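Local coordinates for protein SaTIE-TED (Staphylococcus aureus, PDB 6FX6) that is of unknown function but, as the thioester domain of a cell-wall-linked staphylococcal surface protein, probably helps the bacterium bind covalently to host molecules, at residues Arg138-Lys143 and Phe156-Asn161; Asn161-Val166 and Glu180-Ile185. All blocks are in the same frame, centred on the assembly; numbering follows the deposited sequence.

Contact 1: Arg138-Lys143 and Phe156-Asn161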
ATOM      1  N   ARG A 138      15.482   2.956  -2.955  1.00 35.31           N
ATOM      2  CA  ARG A 138      16.172   1.903  -2.217  1.00 33.15           C
ATOM      3  C   ARG A 138      17.466   2.448  -1.631  1.00 31.92           C
ATOM      4  O   ARG A 138      18.039   3.412  -2.146  1.00 30.41           O
ATOM      5  CB  ARG A 138      16.469   0.718  -3.143  1.00 33.85           C
ATOM      6  CG  ARG A 138      15.225   0.034  -3.706  1.00 35.11           C
ATOM      7  CD  ARG A 138      14.486  -0.750  -2.630  1.00 34.99           C
ATOM      8  NE  ARG A 138      13.276  -1.405  -3.135  1.00 37.76           N
ATOM      9  CZ  ARG A 138      12.074  -0.832  -3.274  1.00 35.97           C
ATOM     10  NH1 ARG A 138      11.062  -1.552  -3.740  1.00 39.48           N
ATOM     11  NH2 ARG A 138      11.865   0.445  -2.963  1.00 34.02           N
ATOM     12  N   ALA A 139      17.912   1.828  -0.539  1.00 30.90           N
ATOM     13  CA  ALA A 139      19.181   2.180   0.102  1.00 31.05           C
ATOM     14  C   ALA A 139      20.366   2.065  -0.855  1.00 31.19           C
ATOM     15  O   ALA A 139      20.312   1.323  -1.838  1.00 31.08           O
ATOM     16  CB  ALA A 139      19.412   1.307   1.320  1.00 30.88           C
ATOM     17  N   SER A 140      21.435   2.807  -0.574  1.00 33.55           N
ATOM     18  CA  SER A 140      22.635   2.795  -1.428  1.00 31.96           C
ATOM     19  C   SER A 140      23.358   1.441  -1.409  1.00 30.31           C
ATOM     20  O   SER A 140      24.060   1.098  -2.358  1.00 31.47           O
ATOM     21  CB  SER A 140      23.600   3.902  -1.010  1.00 32.61           C
ATOM     22  OG  SER A 140      24.020   3.730   0.334  1.00 31.21           O
ATOM     23  N   PHE A 141      23.181   0.681  -0.331  1.00 28.82           N
ATOM     24  CA  PHE A 141      23.754  -0.670  -0.219  1.00 28.63           C
ATOM     25  C   PHE A 141      22.800  -1.795  -0.667  1.00 28.67           C
ATOM     26  O   PHE A 141      23.076  -2.969  -0.433  1.00 32.62           O
ATOM     27  CB  PHE A 141      24.308  -0.917   1.197  1.00 26.56           C
ATOM     28  CG  PHE A 141      23.336  -0.612   2.316  1.00 26.80           C
ATOM     29  CD1 PHE A 141      22.233  -1.427   2.555  1.00 25.52           C
ATOM     30  CD2 PHE A 141      23.539   0.490   3.149  1.00 27.36           C
ATOM     31  CE1 PHE A 141      21.347  -1.141   3.586  1.00 24.87           C
ATOM     32  CE2 PHE A 141      22.660   0.774   4.183  1.00 25.92           C
ATOM     33  CZ  PHE A 141      21.562  -0.044   4.402  1.00 25.04           C
ATOM     34  N   HIS A 142      21.701  -1.437  -1.331  1.00 30.15           N
ATOM     35  CA  HIS A 142      20.698  -2.397  -1.809  1.00 29.72           C
ATOM     36  C   HIS A 142      21.310  -3.428  -2.756  1.00 27.99           C
ATOM     37  O   HIS A 142      22.022  -3.071  -3.685  1.00 29.60           O
ATOM     38  CB  HIS A 142      19.563  -1.648  -2.515  1.00 29.22           C
ATOM     39  CG  HIS A 142      18.429  -2.518  -2.950  1.00 29.20           C
ATOM     40  ND1 HIS A 142      17.820  -3.417  -2.107  1.00 28.27           N
ATOM     41  CD2 HIS A 142      17.768  -2.598  -4.128  1.00 30.27           C
ATOM     42  CE1 HIS A 142      16.836  -4.025  -2.747  1.00 29.70           C
ATOM     43  NE2 HIS A 142      16.786  -3.548  -3.977  1.00 32.08           N
ATOM     44  N   LYS A 143      21.034  -4.699  -2.480  1.00 30.69           N
ATOM     45  CA  LYS A 143      21.567  -5.856  -3.222  1.00 34.47           C
ATOM     46  C   LYS A 143      23.070  -6.142  -3.058  1.00 34.98           C
ATOM     47  O   LYS A 143      23.570  -7.069  -3.689  1.00 38.98           O
ATOM     48  CB  LYS A 143      21.253  -5.789  -4.728  1.00 37.05           C
ATOM     49  CG  LYS A 143      19.811  -5.519  -5.107  1.00 39.70           C
ATOM     50  CD  LYS A 143      19.652  -5.677  -6.613  1.00 42.82           C
ATOM     51  CE  LYS A 143      18.407  -4.997  -7.148  1.00 49.01           C
ATOM     52  NZ  LYS A 143      18.448  -4.904  -8.636  1.00 51.39           N
ATOM     53  N   PHE A 156      26.885   0.496   8.367  1.00 35.62           N
ATOM     54  CA  PHE A 156      26.697   0.671   6.930  1.00 35.02           C
ATOM     55  C   PHE A 156      25.826   1.892   6.708  1.00 34.58           C
ATOM     56  O   PHE A 156      24.696   1.948   7.204  1.00 33.35           O
ATOM     57  CB  PHE A 156      26.056  -0.572   6.320  1.00 35.48           C
ATOM     58  CG  PHE A 156      26.825  -1.832   6.591  1.00 34.73           C
ATOM     59  CD1 PHE A 156      27.973  -2.126   5.866  1.00 38.77           C
ATOM     60  CD2 PHE A 156      26.425  -2.709   7.599  1.00 35.79           C
ATOM     61  CE1 PHE A 156      28.703  -3.284   6.127  1.00 38.27           C
ATOM     62  CE2 PHE A 156      27.147  -3.868   7.863  1.00 35.59           C
ATOM     63  CZ  PHE A 156      28.287  -4.155   7.126  1.00 37.80           C
ATOM     64  N   VAL A 157      26.371   2.874   5.989  1.00 31.68           N
ATOM     65  CA  VAL A 157      25.701   4.144   5.768  1.00 32.70           C
ATOM     66  C   VAL A 157      24.878   4.065   4.488  1.00 32.77           C
ATOM     67  O   VAL A 157      25.379   3.648   3.448  1.00 35.73           O
ATOM     68  CB  VAL A 157      26.715   5.307   5.654  1.00 36.71           C
ATOM     69  CG1 VAL A 157      26.004   6.628   5.368  1.00 37.43           C
ATOM     70  CG2 VAL A 157      27.548   5.414   6.928  1.00 38.27           C
ATOM     71  N   ASP A 158      23.617   4.471   4.579  1.00 33.77           N
ATOM     72  CA  ASP A 158      22.759   4.640   3.413  1.00 33.86           C
ATOM     73  C   ASP A 158      22.898   6.073   2.891  1.00 34.47           C
ATOM     74  O   ASP A 158      22.264   6.985   3.411  1.00 37.32           O
ATOM     75  CB  ASP A 158      21.299   4.342   3.781  1.00 31.68           C
ATOM     76  CG  ASP A 158      20.328   4.609   2.634  1.00 32.56           C
ATOM     77  OD1 ASP A 158      20.766   4.672   1.467  1.00 31.34           O
ATOM     78  OD2 ASP A 158      19.119   4.761   2.909  1.00 33.75           O
ATOM     79  N   THR A 159      23.706   6.257   1.851  1.00 35.75           N
ATOM     80  CA  THR A 159      23.873   7.570   1.213  1.00 39.84           C
ATOM     81  C   THR A 159      22.649   8.039   0.399  1.00 42.36           C
ATOM     82  O   THR A 159      22.610   9.199  -0.006  1.00 48.81           O
ATOM     83  CB  THR A 159      25.131   7.619   0.313  1.00 42.27           C
ATOM     84  OG1 THR A 159      25.109   6.536  -0.624  1.00 40.79           O
ATOM     85  CG2 THR A 159      26.394   7.525   1.153  1.00 42.73           C
ATOM     86  N   ASN A 160      21.670   7.158   0.155  1.00 42.18           N
ATOM     87  CA  ASN A 160      20.390   7.553  -0.478  1.00 44.99           C
ATOM     88  C   ASN A 160      19.359   8.182   0.479  1.00 44.79           C
ATOM     89  O   ASN A 160      18.306   8.626   0.018  1.00 42.41           O
ATOM     90  CB  ASN A 160      19.732   6.361  -1.207  1.00 47.50           C
ATOM     91  CG  ASN A 160      20.196   6.206  -2.645  1.00 52.68           C
ATOM     92  OD1 ASN A 160      21.281   6.649  -3.027  1.00 56.55           O
ATOM     93  ND2 ASN A 160      19.366   5.554  -3.454  1.00 56.94           N
ATOM     94  N   ASN A 161      19.634   8.192   1.789  1.00 44.52           N
ATOM     95  CA  ASN A 161      18.781   8.873   2.776  1.00 43.36           C
ATOM     96  C   ASN A 161      17.347   8.288   2.793  1.00 42.83           C
ATOM     97  O   ASN A 161      16.355   9.020   2.681  1.00 46.16           O
ATOM     98  CB  ASN A 161      18.807  10.404   2.520  1.00 47.75           C
ATOM     99  CG  ASN A 161      18.128  11.221   3.621  1.00 49.77           C
ATOM    100  OD1 ASN A 161      18.168  10.872   4.804  1.00 50.06           O
ATOM    101  ND2 ASN A 161      17.501  12.325   3.224  1.00 47.70           N
TER
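Arg138 meets Asn160 through its backbone: its O accepts the side-chain ND2 of Asn160 at 2.8 Å. ND2 lies almost in line with the carbonyl (177°), but Arg138 O is tilted from the amide plane of Asn160 and the N-H bends away from it (130°). The guanidinium turns elsewhere, NH2 donating to Ala135 O. Ala139 opens a type I turn running to His142, and its CB packs on the carboxylate of Asp158, 3.7 Å from CG. At Ser140 the polar contacts converge. Its N reaches Asp158 OD1 at 2.8 Å, while Asn160 N bonds to the same oxygen at 3.0 Å from the opposite face of the carboxylate; the other oxygen, OD2, is hydrogen-bonded to Thr162 OG1. Ser140 OG sits between its own N and carbonyl carbon (chi1 60°), where it accepts Thr159 N at 3.0 Å. Phe141 turns its ring edge to the second segment's backbone, near Val157 O (CD2, 3.7 Å) and Asp158 CB (CE2, 3.8 Å), and Ala139 CB lies over the rim of one ring face. The bond from Asp158 OD1 to the backbone N two residues on defines an Asx turn within a type I turn, directly after strand 154-157, which bonds to the loop between helix 121-134 and strand 145-149.

Contact 2: Asn161-Val166 and Glu180-Ile185; sequences NTLSNV and EGNKLI
The type II' beta turn from Glu180 to Lys183 joins antiparallel strands 175-180 and 183-188 into a tight hairpin, and its two corner residues, Gly181 and Asn182, receive Asn161 and Leu163. The hairpin is closed by reciprocal backbone bonds between Glu180 and Lys183; Gly181, with its positive phi, occupies the corner that favours glycine in this turn type. Asn182 ND2 donates to Asn161 OD1 at 2.8 Å, nearly straight at 170°. The acceptor lies in the amide plane of Asn182, whereas the donor stands tilted from the carbonyl plane of Asn161, the two amides being turned 81° apart. Asn161 brings its amide there with CG anti to the backbone N (chi1 -171°). The other end of the Asn182 amide is bridged by water: OD1 takes a bond from a water at 2.6 Å, and that water accepts Ser164 N at 3.0 Å, in the 3-10 segment 163-165. Beside these polar links Leu163 packs on the turn backbone, CB 3.5 Å from Gly181 O and CD1 3.6 Å from Asn182 O. Leu163 also touches Ile179 of strand 175-180 and Leu200 of strand 195-201, in a second sheet. The rotation of the Asn182 amide is probably held, and its two partners, an acceptor for ND2 and a water that donates to OD1, support the assignment of its ends.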
ATOM      1  N   ASN A 161      19.634   8.192   1.789  1.00 44.52           N
ATOM      2  CA  ASN A 161      18.781   8.873   2.776  1.00 43.36           C
ATOM      3  C   ASN A 161      17.347   8.288   2.793  1.00 42.83           C
ATOM      4  O   ASN A 161      16.355   9.020   2.681  1.00 46.16           O
ATOM      5  CB  ASN A 161      18.807  10.404   2.520  1.00 47.75           C
ATOM      6  CG  ASN A 161      18.128  11.221   3.621  1.00 49.77           C
ATOM      7  OD1 ASN A 161      18.168  10.872   4.804  1.00 50.06           O
ATOM      8  ND2 ASN A 161      17.501  12.325   3.224  1.00 47.70           N
ATOM      9  N   THR A 162      17.254   6.964   2.925  1.00 38.45           N
ATOM     10  CA  THR A 162      15.960   6.261   2.916  1.00 36.19           C
ATOM     11  C   THR A 162      15.605   5.510   4.201  1.00 32.66           C
ATOM     12  O   THR A 162      14.490   5.001   4.308  1.00 33.11           O
ATOM     13  CB  THR A 162      15.882   5.222   1.770  1.00 37.16           C
ATOM     14  OG1 THR A 162      16.849   4.189   1.994  1.00 36.27           O
ATOM     15  CG2 THR A 162      16.122   5.875   0.409  1.00 39.02           C
ATOM     16  N   LEU A 163      16.508   5.437   5.178  1.00 33.10           N
ATOM     17  CA  LEU A 163      16.288   4.539   6.322  1.00 33.56           C
ATOM     18  C   LEU A 163      15.185   4.981   7.289  1.00 35.56           C
ATOM     19  O   LEU A 163      14.633   4.137   7.993  1.00 34.31           O
ATOM     20  CB  LEU A 163      17.599   4.253   7.065  1.00 33.82           C
ATOM     21  CG  LEU A 163      18.717   3.608   6.230  1.00 33.17           C
ATOM     22  CD1 LEU A 163      19.830   3.093   7.130  1.00 32.02           C
ATOM     23  CD2 LEU A 163      18.205   2.479   5.337  1.00 33.11           C
ATOM     24  N   SER A 164      14.831   6.270   7.285  1.00 38.17           N
ATOM     25  CA  SER A 164      13.685   6.773   8.070  1.00 41.39           C
ATOM     26  C   SER A 164      12.302   6.235   7.639  1.00 37.95           C
ATOM     27  O   SER A 164      11.354   6.332   8.411  1.00 36.70           O
ATOM     28  CB  SER A 164      13.647   8.309   8.063  1.00 46.29           C
ATOM     29  OG  SER A 164      13.161   8.810   6.832  1.00 45.00           O
ATOM     30  N   ASN A 165      12.193   5.694   6.421  1.00 37.55           N
ATOM     31  CA  ASN A 165      10.955   5.047   5.931  1.00 38.54           C
ATOM     32  C   ASN A 165      10.815   3.551   6.311  1.00 36.70           C
ATOM     33  O   ASN A 165       9.789   2.932   6.007  1.00 37.71           O
ATOM     34  CB  ASN A 165      10.873   5.155   4.403  1.00 39.18           C
ATOM     35  CG  ASN A 165      10.906   6.592   3.909  1.00 46.47           C
ATOM     36  OD1 ASN A 165       9.959   7.350   4.107  1.00 45.47           O
ATOM     37  ND2 ASN A 165      11.999   6.966   3.241  1.00 49.07           N
ATOM     38  N   VAL A 166      11.833   2.976   6.955  1.00 31.90           N
ATOM     39  CA  VAL A 166      11.849   1.547   7.296  1.00 32.66           C
ATOM     40  C   VAL A 166      10.908   1.258   8.474  1.00 31.28           C
ATOM     41  O   VAL A 166      11.048   1.846   9.555  1.00 29.86           O
ATOM     42  CB  VAL A 166      13.283   1.066   7.629  1.00 30.44           C
ATOM     43  CG1 VAL A 166      13.283  -0.377   8.142  1.00 31.01           C
ATOM     44  CG2 VAL A 166      14.171   1.206   6.401  1.00 29.56           C
ATOM     45  N   GLU A 180      19.919   3.605  13.056  1.00 43.82           N
ATOM     46  CA  GLU A 180      20.142   4.852  13.783  1.00 47.47           C
ATOM     47  C   GLU A 180      20.419   5.943  12.737  1.00 43.40           C
ATOM     48  O   GLU A 180      21.505   5.996  12.157  1.00 42.93           O
ATOM     49  CB  GLU A 180      21.304   4.680  14.772  1.00 52.75           C
ATOM     50  CG  GLU A 180      21.310   5.673  15.923  1.00 61.89           C
ATOM     51  CD  GLU A 180      22.410   5.413  16.951  1.00 68.98           C
ATOM     52  OE1 GLU A 180      22.514   6.208  17.913  1.00 76.85           O
ATOM     53  OE2 GLU A 180      23.173   4.431  16.814  1.00 63.59           O
ATOM     54  N   GLY A 181      19.414   6.776  12.467  1.00 41.72           N
ATOM     55  CA  GLY A 181      19.497   7.786  11.409  1.00 42.82           C
ATOM     56  C   GLY A 181      19.616   7.147  10.029  1.00 40.62           C
ATOM     57  O   GLY A 181      18.720   6.416   9.598  1.00 39.70           O
ATOM     58  N   ASN A 182      20.731   7.407   9.349  1.00 39.98           N
ATOM     59  CA  ASN A 182      21.033   6.765   8.061  1.00 40.31           C
ATOM     60  C   ASN A 182      22.084   5.655   8.162  1.00 38.75           C
ATOM     61  O   ASN A 182      22.653   5.250   7.148  1.00 36.52           O
ATOM     62  CB  ASN A 182      21.436   7.828   7.026  1.00 40.72           C
ATOM     63  CG  ASN A 182      20.236   8.475   6.370  1.00 39.18           C
ATOM     64  OD1 ASN A 182      19.265   7.795   6.028  1.00 39.62           O
ATOM     65  ND2 ASN A 182      20.296   9.791   6.184  1.00 40.07           N
ATOM     66  N   LYS A 183      22.296   5.132   9.370  1.00 38.76           N
ATOM     67  CA  LYS A 183      23.264   4.068   9.604  1.00 39.26           C
ATOM     68  C   LYS A 183      22.538   2.764   9.941  1.00 36.76           C
ATOM     69  O   LYS A 183      21.604   2.757  10.745  1.00 36.01           O
ATOM     70  CB  LYS A 183      24.212   4.458  10.741  1.00 42.26           C
ATOM     71  CG  LYS A 183      24.828   5.840  10.588  1.00 46.80           C
ATOM     72  CD  LYS A 183      26.171   5.944  11.296  1.00 53.46           C
ATOM     73  CE  LYS A 183      26.776   7.334  11.161  1.00 57.62           C
ATOM     74  NZ  LYS A 183      28.244   7.332  11.422  1.00 60.17           N
ATOM     75  N   LEU A 184      22.958   1.678   9.295  1.00 35.88           N
ATOM     76  CA  LEU A 184      22.523   0.331   9.640  1.00 34.68           C
ATOM     77  C   LEU A 184      23.610  -0.265  10.523  1.00 34.12           C
ATOM     78  O   LEU A 184      24.745  -0.417  10.073  1.00 33.56           O
ATOM     79  CB  LEU A 184      22.316  -0.520   8.380  1.00 32.57           C
ATOM     80  CG  LEU A 184      21.938  -1.996   8.601  1.00 31.45           C
ATOM     81  CD1 LEU A 184      20.600  -2.124   9.311  1.00 32.86           C
ATOM     82  CD2 LEU A 184      21.927  -2.771   7.287  1.00 30.96           C
ATOM     83  N   ILE A 185      23.253  -0.588  11.768  1.00 34.98           N
ATOM     84  CA  ILE A 185      24.189  -1.067  12.788  1.00 38.27           C
ATOM     85  C   ILE A 185      24.007  -2.578  12.919  1.00 37.89           C
ATOM     86  O   ILE A 185      22.930  -3.043  13.274  1.00 35.86           O
ATOM     87  CB  ILE A 185      23.920  -0.405  14.170  1.00 41.96           C
ATOM     88  CG1 ILE A 185      23.771   1.123  14.056  1.00 46.50           C
ATOM     89  CG2 ILE A 185      25.005  -0.766  15.179  1.00 41.93           C
ATOM     90  CD1 ILE A 185      24.975   1.849  13.502  1.00 50.65           C
TER
HETATM   91  O   HOH W   1      16.689   8.337   6.278  1.00 36.74           O

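Contacts 1 and 2 follow one another along the chain, share Asn161 and have centres about 8 Å apart. Strands 154-157 and 183-188, neighbours in a three-stranded antiparallel sheet, connect them: Phe156 O lies 2.7 Å from Leu184 N, and past the strand ends the pairing continues with Asp158 N 2.9 Å from Asn182 O, both probable hydrogen bonds. Thus Asp158 and Asn182, each with a polar side chain engaged in its own contact, are also joined through their backbones. Packing continues across the boundary, with Asp158 OD2 3.5 Å from Leu163 CD2 and Ala139 CA 3.6 Å from Thr162 OG1. Neither contact includes a zinc ion; together they bring two loops to one end of this sheet.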